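Local coordinates for protein probable N-glycosylase/DNA lyase (PDB 3N0U) that probably belongs to the 8-oxoguanine DNA glycosylase family of the helix-hairpin-helix clan and has a mainly helical fold without strands, at residues E85-K90 against F105-R110; L163-R168 against L207-L212; G170-I175 against E188-K193. One frame throughout, in Å; residues are numbered along the deposited sequence.

All three contacts are apolar at heart, and none has a hydrogen bond across it, yet they lie in different parts of the helical fold. Contact 1 joins helices 84-93 and 99-109 on one side of the chain's centre; contacts 2 and 3 lie together on the opposite side, their centres about 11 Å apart. Contact 2 is buried and purely leucine, between helices 160-168 and 202-214. Contact 3, partly buried, starts where helix 160-168 ends and lays the following loop on helix 181-198; a salt-bridge network runs along that helix. Contact 1 is also partly buried, but there an arginine borders the apolar cluster. Met166, in the first segment of contact 2, also packs on Ile190 of contact 3.

Contact 1: E85-K90 against F105-R110; sequences EELAEK and FIVENR
Leu87 carries a small, partly buried apolar contact between two helices close in the chain, 84-93 and 99-109, and one methyl does all the close touching. Its CD2 meets CG2 of Ile106 at 3.8 Å and lies 4.0 Å from CB of the same residue, so it rests on the branch point of the isoleucine. The two side chains cross at about a right angle. With CG anti to the backbone N (chi1 180°), Leu87 reaches out from its helix and brings CD2 across to the partner helix. CG2 of the next residue, Val107, comes to 4.2 Å from the same CD2, and about one turn further on NH2 of Arg110 comes to 4.1 Å.

The arginine approaches the methyl obliquely, while CG2 of Val107 lies over one face of its guanidinium, 3.7 Å above the plane and offset toward the rim. Its chain is extended from CG to NE, which carries the charged end back to the apolar cluster, and there NH2 is hydrogen-bonded to the carbonyl oxygens of Phe79 and Leu82. Ile106 also packs on Phe51, Ser55 and Leu59 of helix 47-59, and Leu87 on Ile75 of helix 65-75, so the pair belongs to a larger helical cluster. Across the two segments the attraction is dispersive, consistent with the guanidinium bordering these methyls while backbone carbonyls outside the contact take up its NH2.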
# COMPACT_ATOMS: atom_id res chain seq x y z
N GLU A 85 11.28 11.27 19.97
CA GLU A 85 10.40 12.32 20.49
C GLU A 85 10.12 13.39 19.44
O GLU A 85 8.97 13.85 19.30
CB GLU A 85 10.98 12.96 21.76
CG GLU A 85 10.10 14.10 22.34
CD GLU A 85 10.65 14.70 23.64
OE1 GLU A 85 11.87 15.00 23.71
OE2 GLU A 85 9.86 14.88 24.59
N GLU A 86 11.14 13.76 18.67
CA GLU A 86 10.96 14.76 17.64
C GLU A 86 10.13 14.22 16.47
O GLU A 86 9.35 14.96 15.86
CB GLU A 86 12.32 15.26 17.13
CG GLU A 86 12.96 16.36 18.00
CD GLU A 86 13.57 15.84 19.29
OE1 GLU A 86 13.77 14.61 19.41
OE2 GLU A 86 13.85 16.67 20.19
N LEU A 87 10.31 12.96 16.12
CA LEU A 87 9.50 12.36 15.08
C LEU A 87 8.04 12.30 15.52
O LEU A 87 7.14 12.63 14.76
CB LEU A 87 10.02 10.97 14.74
CG LEU A 87 9.24 10.22 13.66
CD1 LEU A 87 9.17 11.07 12.40
CD2 LEU A 87 9.88 8.87 13.39
N ALA A 88 7.79 11.89 16.75
CA ALA A 88 6.41 11.84 17.25
C ALA A 88 5.79 13.24 17.20
O ALA A 88 4.61 13.40 16.87
CB ALA A 88 6.36 11.28 18.65
N GLU A 89 6.57 14.26 17.55
CA GLU A 89 6.03 15.61 17.54
C GLU A 89 5.65 16.03 16.12
O GLU A 89 4.60 16.65 15.91
CB GLU A 89 7.00 16.60 18.17
CG GLU A 89 6.52 18.04 18.12
CD GLU A 89 5.16 18.25 18.79
OE1 GLU A 89 4.86 17.56 19.78
OE2 GLU A 89 4.39 19.12 18.32
N LYS A 90 6.48 15.71 15.13
CA LYS A 90 6.15 16.08 13.76
C LYS A 90 4.93 15.29 13.26
O LYS A 90 4.11 15.83 12.52
CB LYS A 90 7.33 15.86 12.82
CG LYS A 90 8.49 16.84 13.05
CD LYS A 90 9.37 16.93 11.83
CE LYS A 90 10.40 18.07 11.94
NZ LYS A 90 10.89 18.42 10.59
N PHE A 105 7.39 2.65 15.77
CA PHE A 105 7.52 1.68 14.69
C PHE A 105 8.60 2.10 13.70
O PHE A 105 9.45 1.29 13.32
CB PHE A 105 6.21 1.53 13.91
CG PHE A 105 5.09 0.90 14.67
CD1 PHE A 105 5.31 0.11 15.78
CD2 PHE A 105 3.79 1.12 14.26
CE1 PHE A 105 4.24 -0.45 16.47
CE2 PHE A 105 2.72 0.55 14.92
CZ PHE A 105 2.95 -0.23 16.03
N ILE A 106 8.56 3.36 13.28
CA ILE A 106 9.48 3.86 12.26
C ILE A 106 10.92 3.80 12.79
O ILE A 106 11.85 3.34 12.08
CB ILE A 106 9.07 5.28 11.79
CG1 ILE A 106 7.78 5.17 10.98
CG2 ILE A 106 10.16 5.93 10.94
CD1 ILE A 106 7.03 6.48 10.83
N VAL A 107 11.12 4.27 14.01
CA VAL A 107 12.46 4.25 14.58
C VAL A 107 12.99 2.81 14.63
O VAL A 107 14.15 2.53 14.27
CB VAL A 107 12.49 4.90 15.98
CG1 VAL A 107 13.84 4.67 16.63
CG2 VAL A 107 12.23 6.39 15.88
N GLU A 108 12.14 1.88 15.08
CA GLU A 108 12.55 0.47 15.17
C GLU A 108 12.90 -0.09 13.81
O GLU A 108 13.82 -0.91 13.67
CB GLU A 108 11.44 -0.37 15.81
CG GLU A 108 11.17 -0.09 17.26
CD GLU A 108 9.98 -0.88 17.78
OE1 GLU A 108 8.82 -0.51 17.48
OE2 GLU A 108 10.20 -1.90 18.47
N ASN A 109 12.18 0.34 12.79
CA ASN A 109 12.38 -0.18 11.44
C ASN A 109 13.69 0.26 10.81
O ASN A 109 14.08 -0.24 9.75
CB ASN A 109 11.21 0.22 10.55
CG ASN A 109 9.99 -0.57 10.83
OD1 ASN A 109 10.07 -1.62 11.44
ND2 ASN A 109 8.85 -0.08 10.40
N ARG A 110 14.38 1.21 11.44
CA ARG A 110 15.64 1.67 10.88
C ARG A 110 16.65 0.52 10.80
O ARG A 110 17.62 0.58 10.05
CB ARG A 110 16.18 2.87 11.66
CG ARG A 110 15.29 4.07 11.51
CD ARG A 110 15.67 5.19 12.45
NE ARG A 110 14.78 6.33 12.29
CZ ARG A 110 14.74 7.38 13.11
NH1 ARG A 110 15.53 7.43 14.18
NH2 ARG A 110 13.91 8.38 12.84

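Contact 2: L163-R168 against L207-L212; sequences LRLMKR and LYLWYL
Leu165 on helix 160-168 points at helix 202-214 and meets two leucines there, Leu209 and Leu212, in a buried contact made of methyl groups. The tight part is the pair Leu165 CD1 and Leu209 CD2, 3.9 Å apart between two buried side chains. The same CD1 also lies 4.1 Å from CD1 of Leu212, so one methyl serves two partners placed three residues apart on the facing helix. Both partners carry CG anti to the carbonyl carbon (chi1 -71° for Leu209 and -62° for Leu212), and each brings a branch forward to Leu165.

Leu212 is partly exposed and marks the more open side. Toward solvent, exposed Arg168 leans over Leu165 in a doubtfully close approach, and its side chain does not touch residues 207-212. A polar tie runs close by, for the carbonyl oxygen of Leu209 is hydrogen-bonded to NE2 of His161 on helix 160-168. Within the two segments, however, contact between the helices is entirely apolar, so the leucines probably fit by shape and exclusion of water, while the directional tie between the helices lies beside them at His161.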
# COMPACT_ATOMS: atom_id res chain seq x y z
N LEU A 163 -11.94 -4.54 0.53
CA LEU A 163 -12.68 -5.67 1.10
C LEU A 163 -14.19 -5.41 1.07
O LEU A 163 -14.97 -6.32 0.81
CB LEU A 163 -12.23 -5.95 2.53
CG LEU A 163 -10.81 -6.49 2.62
CD1 LEU A 163 -10.33 -6.49 4.06
CD2 LEU A 163 -10.70 -7.90 2.03
N ARG A 164 -14.60 -4.17 1.30
CA ARG A 164 -16.02 -3.86 1.25
C ARG A 164 -16.55 -3.98 -0.17
O ARG A 164 -17.69 -4.40 -0.36
CB ARG A 164 -16.32 -2.50 1.86
CG ARG A 164 -16.26 -2.51 3.41
CD ARG A 164 -16.74 -1.20 4.02
NE ARG A 164 -16.18 -0.06 3.31
CZ ARG A 164 -15.17 0.69 3.75
NH1 ARG A 164 -14.62 0.44 4.94
NH2 ARG A 164 -14.72 1.70 3.01
N LEU A 165 -15.74 -3.62 -1.17
CA LEU A 165 -16.14 -3.81 -2.57
C LEU A 165 -16.30 -5.29 -2.89
O LEU A 165 -17.21 -5.69 -3.60
CB LEU A 165 -15.11 -3.23 -3.53
CG LEU A 165 -15.30 -1.81 -4.02
CD1 LEU A 165 -14.20 -1.51 -5.02
CD2 LEU A 165 -16.67 -1.61 -4.66
N MET A 166 -15.37 -6.10 -2.39
CA MET A 166 -15.42 -7.53 -2.65
C MET A 166 -16.64 -8.15 -2.00
O MET A 166 -17.26 -9.03 -2.57
CB MET A 166 -14.15 -8.20 -2.16
CG MET A 166 -12.90 -7.79 -2.93
SD MET A 166 -11.44 -8.66 -2.32
CE MET A 166 -11.70 -10.26 -3.09
N LYS A 167 -16.99 -7.71 -0.80
CA LYS A 167 -18.14 -8.26 -0.11
C LYS A 167 -19.44 -7.83 -0.80
O LYS A 167 -20.34 -8.63 -1.00
CB LYS A 167 -18.14 -7.84 1.37
CG LYS A 167 -19.32 -8.38 2.18
CD LYS A 167 -19.17 -8.08 3.67
CE LYS A 167 -20.25 -8.76 4.50
NZ LYS A 167 -21.62 -8.34 4.10
N ARG A 168 -19.52 -6.57 -1.19
CA ARG A 168 -20.71 -6.02 -1.82
C ARG A 168 -21.01 -6.72 -3.15
O ARG A 168 -22.16 -6.78 -3.58
CB ARG A 168 -20.52 -4.52 -2.05
CG ARG A 168 -21.64 -3.81 -2.81
CD ARG A 168 -21.19 -2.39 -3.20
NE ARG A 168 -20.15 -1.87 -2.31
CZ ARG A 168 -19.34 -0.86 -2.61
NH1 ARG A 168 -19.44 -0.23 -3.78
NH2 ARG A 168 -18.42 -0.47 -1.73
N LEU A 207 -5.45 0.55 -8.21
CA LEU A 207 -5.65 1.98 -8.46
C LEU A 207 -6.94 2.26 -9.21
O LEU A 207 -7.59 3.27 -8.96
CB LEU A 207 -4.47 2.58 -9.19
CG LEU A 207 -3.16 2.51 -8.41
CD1 LEU A 207 -2.07 3.13 -9.25
CD2 LEU A 207 -3.28 3.23 -7.06
N TYR A 208 -7.33 1.37 -10.11
CA TYR A 208 -8.63 1.52 -10.75
C TYR A 208 -9.75 1.38 -9.71
O TYR A 208 -10.72 2.13 -9.74
CB TYR A 208 -8.79 0.51 -11.90
CG TYR A 208 -7.97 0.85 -13.12
CD1 TYR A 208 -8.40 1.79 -14.03
CD2 TYR A 208 -6.77 0.20 -13.37
CE1 TYR A 208 -7.64 2.09 -15.16
CE2 TYR A 208 -6.00 0.50 -14.48
CZ TYR A 208 -6.46 1.44 -15.38
OH TYR A 208 -5.73 1.78 -16.48
N LEU A 209 -9.63 0.41 -8.80
CA LEU A 209 -10.63 0.21 -7.75
C LEU A 209 -10.77 1.47 -6.90
O LEU A 209 -11.87 1.88 -6.53
CB LEU A 209 -10.25 -0.97 -6.86
CG LEU A 209 -10.38 -2.36 -7.47
CD1 LEU A 209 -9.88 -3.40 -6.49
CD2 LEU A 209 -11.81 -2.67 -7.88
N TRP A 210 -9.65 2.10 -6.58
CA TRP A 210 -9.72 3.29 -5.74
C TRP A 210 -10.27 4.52 -6.46
O TRP A 210 -10.86 5.40 -5.83
CB TRP A 210 -8.37 3.61 -5.10
CG TRP A 210 -8.24 3.01 -3.74
CD1 TRP A 210 -7.60 1.86 -3.39
CD2 TRP A 210 -8.79 3.55 -2.54
NE1 TRP A 210 -7.71 1.65 -2.04
CE2 TRP A 210 -8.43 2.68 -1.49
CE3 TRP A 210 -9.54 4.69 -2.25
CZ2 TRP A 210 -8.81 2.90 -0.18
CZ3 TRP A 210 -9.91 4.92 -0.94
CH2 TRP A 210 -9.55 4.03 0.08
N TYR A 211 -10.11 4.56 -7.78
CA TYR A 211 -10.66 5.64 -8.59
C TYR A 211 -12.18 5.72 -8.43
O TYR A 211 -12.77 6.78 -8.48
CB TYR A 211 -10.26 5.49 -10.06
CG TYR A 211 -10.73 6.63 -10.93
CD1 TYR A 211 -9.96 7.76 -11.07
CD2 TYR A 211 -11.98 6.61 -11.55
CE1 TYR A 211 -10.39 8.82 -11.84
CE2 TYR A 211 -12.41 7.65 -12.32
CZ TYR A 211 -11.62 8.77 -12.44
OH TYR A 211 -12.04 9.85 -13.19
N LEU A 212 -12.80 4.58 -8.19
CA LEU A 212 -14.27 4.53 -8.07
C LEU A 212 -14.83 5.44 -6.98
O LEU A 212 -15.95 5.90 -7.11
CB LEU A 212 -14.74 3.11 -7.79
CG LEU A 212 -14.45 2.07 -8.86
CD1 LEU A 212 -14.97 0.69 -8.37
CD2 LEU A 212 -15.09 2.45 -10.15

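Contact 3: G170-I175 against E188-K193; sequences GLIQEI and EEILRK
Ile190 packs its terminal methyl against a backbone carbonyl: CD1 lies 3.7 Å from O of Leu171, nearer than any side-chain atom of the loop 170-175. Around this point the contact is apolar. CG2 of Ile190 meets CB of Leu171 at 4.0 Å, and CD1 also reaches CG2 of Ile172 at 4.1 Å, where the two isoleucines meet at a slant. Both branches of Ile190 border the carbonyl of Leu171; CG2 also meets the leucine CB, and CD1 the CG2 of Ile172. Ile172 holds CG1 between the backbone N and the carbonyl carbon (chi1 60°), which leaves CG2 as the branch that meets Ile190.

The loop leaves helix 160-168 through a Schellman motif. Gly170, with positive phi, is its C-prime residue; Leu171 N bonds to Met166 O and Gly170 N to Lys167 O, and the chain turns directly into the residues that lie on helix 181-198. Met166 touches Ile190 as well, so the end of one helix and the loop that follows it share this isoleucine.

On the same helix 181-198, Arg192 grips Glu189 side-on, NE to OE1 at 3.0 Å and NH2 to OE2 at 2.9 Å. Both oxygens are met on the syn side, and OE1 lies only 7° out of the guanidinium plane. Lys193 NZ takes the anti lone pair of OE2 at 3.0 Å, so two cations share that oxygen, which would probably favour the ionised carboxylate.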
# COMPACT_ATOMS: atom_id res chain seq x y z
N GLY A 170 -20.17 -9.92 -3.82
CA GLY A 170 -20.29 -11.35 -3.60
C GLY A 170 -19.01 -12.15 -3.74
O GLY A 170 -19.06 -13.37 -3.78
N LEU A 171 -17.86 -11.48 -3.79
CA LEU A 171 -16.59 -12.18 -3.95
C LEU A 171 -16.13 -12.83 -2.65
O LEU A 171 -15.46 -13.86 -2.66
CB LEU A 171 -15.51 -11.22 -4.45
CG LEU A 171 -15.79 -10.63 -5.83
CD1 LEU A 171 -14.72 -9.64 -6.19
CD2 LEU A 171 -15.85 -11.74 -6.87
N ILE A 172 -16.48 -12.22 -1.53
CA ILE A 172 -16.21 -12.80 -0.23
C ILE A 172 -17.48 -12.66 0.58
O ILE A 172 -18.34 -11.84 0.26
CB ILE A 172 -15.01 -12.13 0.49
CG1 ILE A 172 -15.28 -10.64 0.73
CG2 ILE A 172 -13.72 -12.33 -0.31
CD1 ILE A 172 -14.11 -9.87 1.39
N GLN A 173 -17.60 -13.47 1.63
CA GLN A 173 -18.83 -13.49 2.41
C GLN A 173 -18.73 -12.59 3.63
O GLN A 173 -19.74 -12.03 4.08
CB GLN A 173 -19.16 -14.93 2.84
CG GLN A 173 -19.95 -15.72 1.80
CD GLN A 173 -19.26 -15.76 0.45
OE1 GLN A 173 -18.20 -16.37 0.29
NE2 GLN A 173 -19.86 -15.10 -0.54
N GLU A 174 -17.52 -12.43 4.16
CA GLU A 174 -17.30 -11.60 5.34
C GLU A 174 -16.00 -10.83 5.21
O GLU A 174 -15.06 -11.28 4.56
CB GLU A 174 -17.26 -12.48 6.59
CG GLU A 174 -16.12 -13.50 6.58
CD GLU A 174 -16.23 -14.50 7.72
OE1 GLU A 174 -16.04 -14.09 8.89
OE2 GLU A 174 -16.50 -15.69 7.45
N ILE A 175 -15.95 -9.66 5.85
CA ILE A 175 -14.74 -8.85 5.85
C ILE A 175 -13.86 -9.23 7.02
O ILE A 175 -14.24 -9.05 8.18
CB ILE A 175 -15.07 -7.36 5.91
CG1 ILE A 175 -15.78 -6.93 4.63
CG2 ILE A 175 -13.80 -6.54 6.09
CD1 ILE A 175 -16.61 -5.68 4.79
N GLU A 188 -6.59 -12.59 -1.73
CA GLU A 188 -5.81 -11.98 -2.79
C GLU A 188 -5.99 -12.72 -4.11
O GLU A 188 -6.08 -12.09 -5.17
CB GLU A 188 -4.34 -11.94 -2.39
CG GLU A 188 -3.37 -11.55 -3.50
CD GLU A 188 -1.94 -11.45 -2.97
OE1 GLU A 188 -1.35 -12.51 -2.62
OE2 GLU A 188 -1.42 -10.31 -2.87
N GLU A 189 -6.05 -14.05 -4.07
CA GLU A 189 -6.17 -14.83 -5.30
C GLU A 189 -7.55 -14.62 -5.92
O GLU A 189 -7.69 -14.60 -7.14
CB GLU A 189 -5.88 -16.31 -5.03
CG GLU A 189 -6.16 -17.23 -6.21
CD GLU A 189 -5.28 -16.96 -7.43
OE1 GLU A 189 -4.23 -16.29 -7.31
OE2 GLU A 189 -5.63 -17.42 -8.54
N ILE A 190 -8.59 -14.49 -5.09
CA ILE A 190 -9.91 -14.14 -5.59
C ILE A 190 -9.87 -12.82 -6.38
O ILE A 190 -10.39 -12.72 -7.49
CB ILE A 190 -10.91 -13.99 -4.43
CG1 ILE A 190 -11.16 -15.35 -3.78
CG2 ILE A 190 -12.20 -13.38 -4.91
CD1 ILE A 190 -12.11 -15.31 -2.58
N LEU A 191 -9.24 -11.81 -5.80
CA LEU A 191 -9.15 -10.52 -6.46
C LEU A 191 -8.24 -10.58 -7.68
O LEU A 191 -8.42 -9.79 -8.60
CB LEU A 191 -8.65 -9.44 -5.49
CG LEU A 191 -8.92 -8.00 -5.91
CD1 LEU A 191 -10.39 -7.73 -6.04
CD2 LEU A 191 -8.32 -7.02 -4.89
N ARG A 192 -7.26 -11.48 -7.67
CA ARG A 192 -6.36 -11.59 -8.81
C ARG A 192 -7.14 -12.04 -10.02
O ARG A 192 -6.91 -11.58 -11.13
CB ARG A 192 -5.20 -12.56 -8.57
CG ARG A 192 -4.15 -12.51 -9.67
CD ARG A 192 -3.24 -13.74 -9.73
NE ARG A 192 -3.99 -14.98 -9.97
CZ ARG A 192 -4.55 -15.32 -11.13
NH1 ARG A 192 -4.47 -14.52 -12.19
NH2 ARG A 192 -5.21 -16.47 -11.23
N LYS A 193 -8.06 -12.97 -9.81
CA LYS A 193 -8.86 -13.46 -10.93
C LYS A 193 -9.74 -12.35 -11.49
O LYS A 193 -9.98 -12.30 -12.68
CB LYS A 193 -9.68 -14.69 -10.53
CG LYS A 193 -8.82 -15.93 -10.24
CD LYS A 193 -9.69 -17.07 -9.72
CE LYS A 193 -8.98 -18.43 -9.83
NZ LYS A 193 -8.25 -18.82 -8.60